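Local coordinates for protein endonuclease MutS2 (Deinococcus radiodurans, PDB 4OD6) that probably senses collided ribosomes and splits them into subunits, and carries endonuclease activity, and is represented here by its C-terminal Smr domain, at residues A30-A35 and D60-D65; V45-G50 and R56-Y61. All coordinates share one frame; numbering follows the deposited sequence. Where two conformers were deposited one is given.

Contact 1. Residues A30-A35 and D60-D65; sequences AAIAEA and DYLKTD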
ATOM      1  N   ALA A  30      -9.548  -2.656  -0.879  1.00  4.79           N
ATOM      2  CA  ALA A  30      -9.969  -4.067  -0.776  1.00  5.35           C
ATOM      3  C   ALA A  30      -8.911  -4.918  -0.106  1.00  4.51           C
ATOM      4  O   ALA A  30      -9.203  -5.755   0.690  1.00  5.00           O
ATOM      5  CB  ALA A  30     -10.287  -4.609  -2.176  1.00  6.58           C
ATOM      6  N   ALA A  31      -7.655  -4.694  -0.461  1.00  4.30           N
ATOM      7  CA  ALA A  31      -6.558  -5.470   0.109  1.00  4.51           C
ATOM      8  C   ALA A  31      -6.428  -5.233   1.579  1.00  4.24           C
ATOM      9  O   ALA A  31      -6.132  -6.142   2.322  1.00  4.77           O
ATOM     10  CB  ALA A  31      -5.249  -5.184  -0.609  1.00  5.31           C
ATOM     11  N   ILE A  32      -6.562  -3.988   2.008  1.00  4.59           N
ATOM     12  CA  ILE A  32      -6.460  -3.648   3.413  1.00  5.54           C
ATOM     13  C   ILE A  32      -7.613  -4.251   4.189  1.00  5.61           C
ATOM     14  O   ILE A  32      -7.412  -4.775   5.247  1.00  5.40           O
ATOM     15  CB  ILE A  32      -6.383  -2.121   3.617  1.00  5.69           C
ATOM     16  CG1 ILE A  32      -5.069  -1.608   3.054  1.00  5.89           C
ATOM     17  CG2 ILE A  32      -6.539  -1.749   5.081  1.00  6.39           C
ATOM     18  CD1 ILE A  32      -4.960  -0.096   3.006  1.00  6.28           C
ATOM     19  N   ALA A  33      -8.811  -4.198   3.645  1.00  5.10           N
ATOM     20  CA  ALA A  33      -9.989  -4.769   4.322  1.00  6.01           C
ATOM     21  C   ALA A  33      -9.782  -6.273   4.487  1.00  5.65           C
ATOM     22  O   ALA A  33     -10.080  -6.848   5.501  1.00  6.29           O
ATOM     23  CB  ALA A  33     -11.266  -4.466   3.526  1.00  7.49           C
ATOM     24  N   GLU A  34      -9.245  -6.906   3.465  1.00  5.02           N
ATOM     25  CA  GLU A  34      -8.979  -8.329   3.515  1.00  5.23           C
ATOM     26  C   GLU A  34      -7.953  -8.635   4.583  1.00  5.20           C
ATOM     27  O   GLU A  34      -8.146  -9.524   5.380  1.00  5.48           O
ATOM     28  CB  GLU A  34      -8.495  -8.837   2.148  1.00  6.02           C
ATOM     29  CG  GLU A  34      -8.056 -10.298   2.114  1.00  8.28           C
ATOM     30  CD  GLU A  34      -7.319 -10.650   0.833  1.00 10.55           C
ATOM     31  OE1 GLU A  34      -6.145 -10.350   0.740  1.00 13.27           O
ATOM     32  OE2 GLU A  34      -7.935 -11.216  -0.049  1.00  9.52           O
ATOM     33  N   ALA A  35      -6.870  -7.860   4.612  1.00  5.59           N
ATOM     34  CA  ALA A  35      -5.811  -8.055   5.593  1.00  6.15           C
ATOM     35  C   ALA A  35      -6.331  -7.889   7.041  1.00  6.08           C
ATOM     36  O   ALA A  35      -5.939  -8.648   7.915  1.00  7.47           O
ATOM     37  CB  ALA A  35      -4.642  -7.115   5.335  1.00  6.94           C
ATOM     38  N   ASP A  60      -2.121   9.579   0.340  1.00  9.63           N
ATOM     39  CA  ASP A  60      -3.217  10.484   0.691  1.00 11.23           C
ATOM     40  C   ASP A  60      -4.456   9.710   1.129  1.00  9.41           C
ATOM     41  O   ASP A  60      -5.121  10.078   2.099  1.00 11.02           O
ATOM     42  CB  ASP A  60      -3.563  11.386  -0.496  1.00 14.72           C
ATOM     43  CG  ASP A  60      -4.765  12.270  -0.227  1.00 21.89           C
ATOM     44  OD1 ASP A  60      -4.607  13.289   0.471  1.00 21.07           O
ATOM     45  OD2 ASP A  60      -5.868  11.945  -0.716  1.00 26.55           O
ATOM     46  N   TYR A  61      -4.759   8.631   0.416  1.00  8.20           N
ATOM     47  CA  TYR A  61      -5.874   7.769   0.782  1.00  7.88           C
ATOM     48  C   TYR A  61      -5.615   7.074   2.123  1.00  7.91           C
ATOM     49  O   TYR A  61      -6.514   6.950   2.951  1.00  8.42           O
ATOM     50  CB  TYR A  61      -6.138   6.723  -0.322  1.00  7.99           C
ATOM     51  CG  TYR A  61      -6.991   5.559   0.145  1.00  7.81           C
ATOM     52  CD1 TYR A  61      -8.373   5.644   0.154  1.00  8.68           C
ATOM     53  CD2 TYR A  61      -6.401   4.409   0.649  1.00  8.35           C
ATOM     54  CE1 TYR A  61      -9.148   4.599   0.611  1.00  8.26           C
ATOM     55  CE2 TYR A  61      -7.165   3.358   1.107  1.00  7.87           C
ATOM     56  CZ  TYR A  61      -8.538   3.458   1.087  1.00  8.40           C
ATOM     57  OH  TYR A  61      -9.303   2.414   1.544  1.00 10.05           O
ATOM     58  N   LEU A  62      -4.391   6.599   2.310  1.00  8.17           N
ATOM     59  CA  LEU A  62      -4.062   5.742   3.457  1.00  8.09           C
ATOM     60  C   LEU A  62      -4.298   6.623   4.781  1.00  9.01           C
ATOM     61  O   LEU A  62      -4.519   6.003   5.847  1.00  9.36           O
ATOM     62  CB  LEU A  62      -2.629   5.323   3.432  1.00  7.93           C
ATOM     63  CG  LEU A  62      -2.391   4.142   2.505  1.00  6.95           C
ATOM     64  CD1 LEU A  62      -0.918   3.927   2.193  1.00  6.90           C
ATOM     65  CD2 LEU A  62      -3.052   2.903   3.081  1.00  6.79           C
ATOM     66  N   LYS A  63      -4.125   7.992   4.826  0.60  8.95           N
ATOM     67  CA  LYS A  63      -4.150   8.804   6.014  0.60 11.07           C
ATOM     68  C   LYS A  63      -5.486   8.649   6.659  0.60 10.21           C
ATOM     69  O   LYS A  63      -5.714   8.975   7.793  0.60 10.75           O
ATOM     70  CB  LYS A  63      -3.912  10.299   5.677  0.60 14.58           C
ATOM     71  CG  LYS A  63      -2.521  10.701   5.152  0.60 18.48           C
ATOM     72  CD  LYS A  63      -2.507  11.714   3.998  0.60 21.31           C
ATOM     73  CE  LYS A  63      -1.099  12.063   3.445  0.60 20.81           C
ATOM     74  NZ  LYS A  63      -1.008  12.860   2.157  0.60 18.02           N
ATOM     75  N   THR A  64      -6.499   8.283   5.860  1.00 10.07           N
ATOM     76  CA  THR A  64      -7.878   8.132   6.445  1.00 11.75           C
ATOM     77  C   THR A  64      -8.578   6.748   6.368  1.00  9.39           C
ATOM     78  O   THR A  64      -9.734   6.597   6.751  1.00  9.81           O
ATOM     79  CB  THR A  64      -8.889   9.173   5.898  1.00 14.26           C
ATOM     80  OG1 THR A  64      -9.020   9.023   4.478  1.00 15.05           O
ATOM     81  CG2 THR A  64      -8.456  10.594   6.246  1.00 14.83           C
ATOM     82  N   ASP A  65      -7.883   5.744   5.866  1.00  8.29           N
ATOM     83  CA  ASP A  65      -8.442   4.423   5.734  1.00  7.66           C
ATOM     84  C   ASP A  65      -8.714   3.914   7.240  1.00  6.75           C
ATOM     85  O   ASP A  65      -7.768   3.876   8.031  1.00  7.47           O
ATOM     86  CB  ASP A  65      -7.536   3.471   4.961  1.00  7.60           C
ATOM     87  CG  ASP A  65      -8.078   2.012   4.894  1.00  8.03           C
ATOM     88  OD1 ASP A  65      -8.286   1.393   5.917  1.00  8.12           O
ATOM     89  OD2 ASP A  65      -8.254   1.505   3.771  1.00  8.91           O
TER
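Within Ala30-Ala35, Ile32 alone touches the segment Asp60-Asp65, and it does so with both arms of its branched side chain. The first arm ends in CD1. It lies against the end of Leu62, with Ile32 CD1 3.6 Å from Leu62 CD2, and the two side chains meet at a slant. The second arm is the methyl CG2. It sits anti to the backbone N, because CG1 takes the place beside N (chi1 -67°). This turns CG2 to the carboxylate of Asp65, with Ile32 CG2 3.7 Å from Asp65 OD1. The other oxygen, Asp65 OD2, lies 3.7 Å from Ile32 CD1. The carboxylate therefore rests against both ends of the isoleucine. Further along the helix, Ala35 faces the sheet and packs on Leu43 and Val88.

On the partner side, the chain turns toward Asp65, and Thr64 N bonds to Tyr61 O at 3.2 Å. Asp65 OD1 accepts the backbone N of Asn67, which makes an Asx turn leading into strand 68-73. Val68 of that strand touches both Ile32 and Leu62.

The contact joins the two helices of the Smr fold on one side of the sheet. No hydrogen bond crosses it. It rests on one methyl contact, Ile32 with Leu62, and on the carboxylate of Asp65 lying against the isoleucine. The charge of Asp65, set beside hydrocarbon, is probably eased by its bond to Asn67 N.

Contact 2. Residues V45-G50 and R56-Y61; sequences VVHGKG and RTLRDY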
ATOM      1  N   VAL A  45       2.855  -2.510  -0.614  1.00  7.65           N
ATOM      2  CA  VAL A  45       2.135  -1.938  -1.742  1.00  8.05           C
ATOM      3  C   VAL A  45       3.157  -1.467  -2.756  1.00  7.06           C
ATOM      4  O   VAL A  45       3.813  -0.464  -2.596  1.00  6.69           O
ATOM      5  CB  VAL A  45       1.232  -0.779  -1.287  1.00  8.21           C
ATOM      6  CG1 VAL A  45       0.424  -0.223  -2.448  1.00  7.79           C
ATOM      7  CG2 VAL A  45       0.319  -1.230  -0.168  1.00  9.12           C
ATOM      8  N   VAL A  46       3.240  -2.240  -3.829  1.00  7.08           N
ATOM      9  CA  VAL A  46       4.171  -2.017  -4.922  1.00  7.26           C
ATOM     10  C   VAL A  46       3.526  -1.136  -5.977  1.00  6.47           C
ATOM     11  O   VAL A  46       2.861  -1.623  -6.875  1.00  7.58           O
ATOM     12  CB  VAL A  46       4.689  -3.370  -5.506  1.00  8.54           C
ATOM     13  CG1 VAL A  46       5.792  -3.107  -6.523  1.00 10.30           C
ATOM     14  CG2 VAL A  46       5.163  -4.258  -4.358  1.00  8.79           C
ATOM     15  N   HIS A  47       3.754   0.178  -5.850  1.00  6.92           N
ATOM     16  CA  HIS A  47       3.183   1.150  -6.782  1.00  7.65           C
ATOM     17  C   HIS A  47       4.166   1.734  -7.775  1.00  6.95           C
ATOM     18  O   HIS A  47       3.758   2.333  -8.701  1.00  8.67           O
ATOM     19  CB  HIS A  47       2.440   2.290  -6.064  1.00  7.37           C
ATOM     20  CG  HIS A  47       3.187   2.861  -4.904  1.00  7.38           C
ATOM     21  ND1 HIS A  47       4.408   3.491  -5.042  1.00  7.34           N
ATOM     22  CD2 HIS A  47       2.937   2.808  -3.579  1.00  8.40           C
ATOM     23  CE1 HIS A  47       4.845   3.832  -3.846  1.00  7.12           C
ATOM     24  NE2 HIS A  47       3.978   3.417  -2.943  1.00  7.67           N
ATOM     25  N   GLY A  48       5.457   1.579  -7.536  1.00  7.31           N
ATOM     26  CA  GLY A  48       6.468   2.119  -8.419  1.00  7.84           C
ATOM     27  C   GLY A  48       6.742   3.571  -8.098  1.00  8.34           C
ATOM     28  O   GLY A  48       6.019   4.208  -7.347  1.00  8.42           O
ATOM     29  N   LYS A  49       7.807   4.110  -8.697  1.00  9.35           N
ATOM     30  CA  LYS A  49       8.172   5.508  -8.473  1.00  9.78           C
ATOM     31  C   LYS A  49       7.622   6.484  -9.523  1.00 10.91           C
ATOM     32  O   LYS A  49       6.933   7.437  -9.163  1.00 13.29           O
ATOM     33  CB  LYS A  49       9.694   5.638  -8.413  1.00 11.61           C
ATOM     34  CG  LYS A  49      10.331   4.879  -7.261  1.00 14.28           C
ATOM     35  CD  LYS A  49      11.840   5.063  -7.232  1.00 17.46           C
ATOM     36  CE  LYS A  49      12.475   4.234  -6.127  1.00 20.85           C
ATOM     37  NZ  LYS A  49      13.962   4.280  -6.164  1.00 22.26           N
ATOM     38  N   GLY A  50       7.881   6.245 -10.810  1.00 11.04           N
ATOM     39  CA  GLY A  50       7.261   7.050 -11.846  1.00 12.08           C
ATOM     40  C   GLY A  50       7.419   8.555 -11.652  1.00 11.47           C
ATOM     41  O   GLY A  50       8.519   8.940 -11.351  1.00 10.38           O
ATOM     42  N   ARG A  56       1.789   9.289  -4.099  1.00  8.15           N
ATOM     43  CA  ARG A  56       1.178  10.431  -3.403  1.00  8.27           C
ATOM     44  C   ARG A  56      -0.296  10.207  -3.203  1.00  8.37           C
ATOM     45  O   ARG A  56      -0.806  10.500  -2.172  1.00  9.20           O
ATOM     46  CB  ARG A  56       1.434  11.723  -4.151  1.00  9.38           C
ATOM     47  CG  ARG A  56       2.850  12.223  -3.983  1.00 11.45           C
ATOM     48  CD  ARG A  56       3.030  13.588  -4.603  1.00 14.74           C
ATOM     49  NE  ARG A  56       2.729  13.571  -6.017  1.00 18.27           N
ATOM     50  CZ  ARG A  56       3.646  13.351  -6.952  1.00 19.50           C
ATOM     51  NH1 ARG A  56       4.878  13.108  -6.607  1.00 21.36           N
ATOM     52  NH2 ARG A  56       3.296  13.320  -8.212  1.00 18.96           N
ATOM     53  N   THR A  57      -0.983   9.745  -4.217  1.00  8.09           N
ATOM     54  CA  THR A  57      -2.425   9.523  -4.086  1.00  9.14           C
ATOM     55  C   THR A  57      -2.787   8.371  -3.111  1.00  7.70           C
ATOM     56  O   THR A  57      -3.711   8.452  -2.333  1.00  8.15           O
ATOM     57  CB  THR A  57      -3.122   9.301  -5.431  1.00 11.87           C
ATOM     58  OG1 THR A  57      -2.573   8.163  -6.070  1.00 12.92           O
ATOM     59  CG2 THR A  57      -2.946  10.471  -6.318  1.00 13.15           C
ATOM     60  N   LEU A  58      -2.056   7.276  -3.213  1.00  7.16           N
ATOM     61  CA  LEU A  58      -2.267   6.134  -2.315  1.00  7.27           C
ATOM     62  C   LEU A  58      -1.857   6.666  -0.865  1.00  7.41           C
ATOM     63  O   LEU A  58      -2.569   6.318   0.046  1.00  7.64           O
ATOM     64  CB  LEU A  58      -1.405   4.945  -2.664  1.00  6.74           C
ATOM     65  CG  LEU A  58      -1.824   4.389  -4.024  1.00  6.42           C
ATOM     66  CD1 LEU A  58      -0.823   3.344  -4.525  1.00  6.80           C
ATOM     67  CD2 LEU A  58      -3.218   3.815  -3.981  1.00  7.61           C
ATOM     68  N   ARG A  59      -0.786   7.443  -0.554  0.60  8.01           N
ATOM     69  CA  ARG A  59      -0.485   7.905   0.783  0.60  8.60           C
ATOM     70  C   ARG A  59      -1.595   8.784   1.269  0.60  8.92           C
ATOM     71  O   ARG A  59      -1.972   8.814   2.406  0.60  9.28           O
ATOM     72  CB  ARG A  59       0.838   8.627   0.804  0.60  9.95           C
ATOM     73  CG  ARG A  59       2.047   7.715   0.624  0.60 11.74           C
ATOM     74  CD  ARG A  59       3.314   8.503   0.440  0.60 13.25           C
ATOM     75  NE  ARG A  59       3.492   9.457   1.510  0.60 15.36           N
ATOM     76  CZ  ARG A  59       4.094   9.185   2.648  0.60 16.70           C
ATOM     77  NH1 ARG A  59       4.585   7.975   2.865  0.60 17.36           N
ATOM     78  NH2 ARG A  59       4.171  10.124   3.573  0.60 17.54           N
ATOM     79  N   ASP A  60      -2.121   9.579   0.340  1.00  9.63           N
ATOM     80  CA  ASP A  60      -3.217  10.484   0.691  1.00 11.23           C
ATOM     81  C   ASP A  60      -4.456   9.710   1.129  1.00  9.41           C
ATOM     82  O   ASP A  60      -5.121  10.078   2.099  1.00 11.02           O
ATOM     83  CB  ASP A  60      -3.563  11.386  -0.496  1.00 14.72           C
ATOM     84  CG  ASP A  60      -4.765  12.270  -0.227  1.00 21.89           C
ATOM     85  OD1 ASP A  60      -4.607  13.289   0.471  1.00 21.07           O
ATOM     86  OD2 ASP A  60      -5.868  11.945  -0.716  1.00 26.55           O
ATOM     87  N   TYR A  61      -4.759   8.631   0.416  1.00  8.20           N
ATOM     88  CA  TYR A  61      -5.874   7.769   0.782  1.00  7.88           C
ATOM     89  C   TYR A  61      -5.615   7.074   2.123  1.00  7.91           C
ATOM     90  O   TYR A  61      -6.514   6.950   2.951  1.00  8.42           O
ATOM     91  CB  TYR A  61      -6.138   6.723  -0.322  1.00  7.99           C
ATOM     92  CG  TYR A  61      -6.991   5.559   0.145  1.00  7.81           C
ATOM     93  CD1 TYR A  61      -8.373   5.644   0.154  1.00  8.68           C
ATOM     94  CD2 TYR A  61      -6.401   4.409   0.649  1.00  8.35           C
ATOM     95  CE1 TYR A  61      -9.148   4.599   0.611  1.00  8.26           C
ATOM     96  CE2 TYR A  61      -7.165   3.358   1.107  1.00  7.87           C
ATOM     97  CZ  TYR A  61      -8.538   3.458   1.087  1.00  8.40           C
ATOM     98  OH  TYR A  61      -9.303   2.414   1.544  1.00 10.05           O
TER
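His47 ND1 donates to its neighbour's carbonyl, Gly48 O, at 2.9 Å, and the N-H points almost straight at it (168°). The oxygen lies in the ring plane of the histidine. These residues begin His-Gly-Lys-Gly, the HGxG motif of Smr domains, in the loop that follows strand 43-46. The other ring nitrogen, His47 NE2, is hydrogen-bonded to Thr84 OG1. With both nitrogens engaged, the rotation of the ring is fixed.

The second segment lies on helix 53-62, and Leu58 is its point of contact. Here the histidine and leucine side chains run past one another in opposite senses. His47 has CG between the backbone N and the carbonyl carbon (chi1 46°), which folds the ring back over its own main chain and leaves CB and CD2 to meet the leucine. The methyl Leu58 CD1 is 3.9 Å from His47 CD2 and approaches the ring obliquely.

Val45 adds a looser touch from strand 43-46, with Val45 CG1 4.3 Å from Leu58 CD1. Leu28 of helix 21-38 touches both Val45 and Leu58, so the leucine is packed against helix and strand. The closest approach of the two segments is Leu58 CD1 to His47 CB, at 3.8 Å.

In the fold
Contacts 1 and 2 use successive parts of helix 53-62 and share Asp60 and Tyr61. Their centres lie about 12 Å apart. Leu58 and Leu62, one helical turn apart, face the core in contact 2 and contact 1 respectively, and Leu28 of helix 21-38 touches both. Thr84 of strand 83-88 also links them: it packs on Leu62 and bonds to His47. Helix 53-62 makes the crossover between the parallel strands 43-46 and 68-73, with 83-88 lying between them. Contact 2 lies near the start of this crossover, beside the HGxG loop. Contact 1 lies near its end, where Leu62 and Asp65 reach Ile32 of helix 21-38.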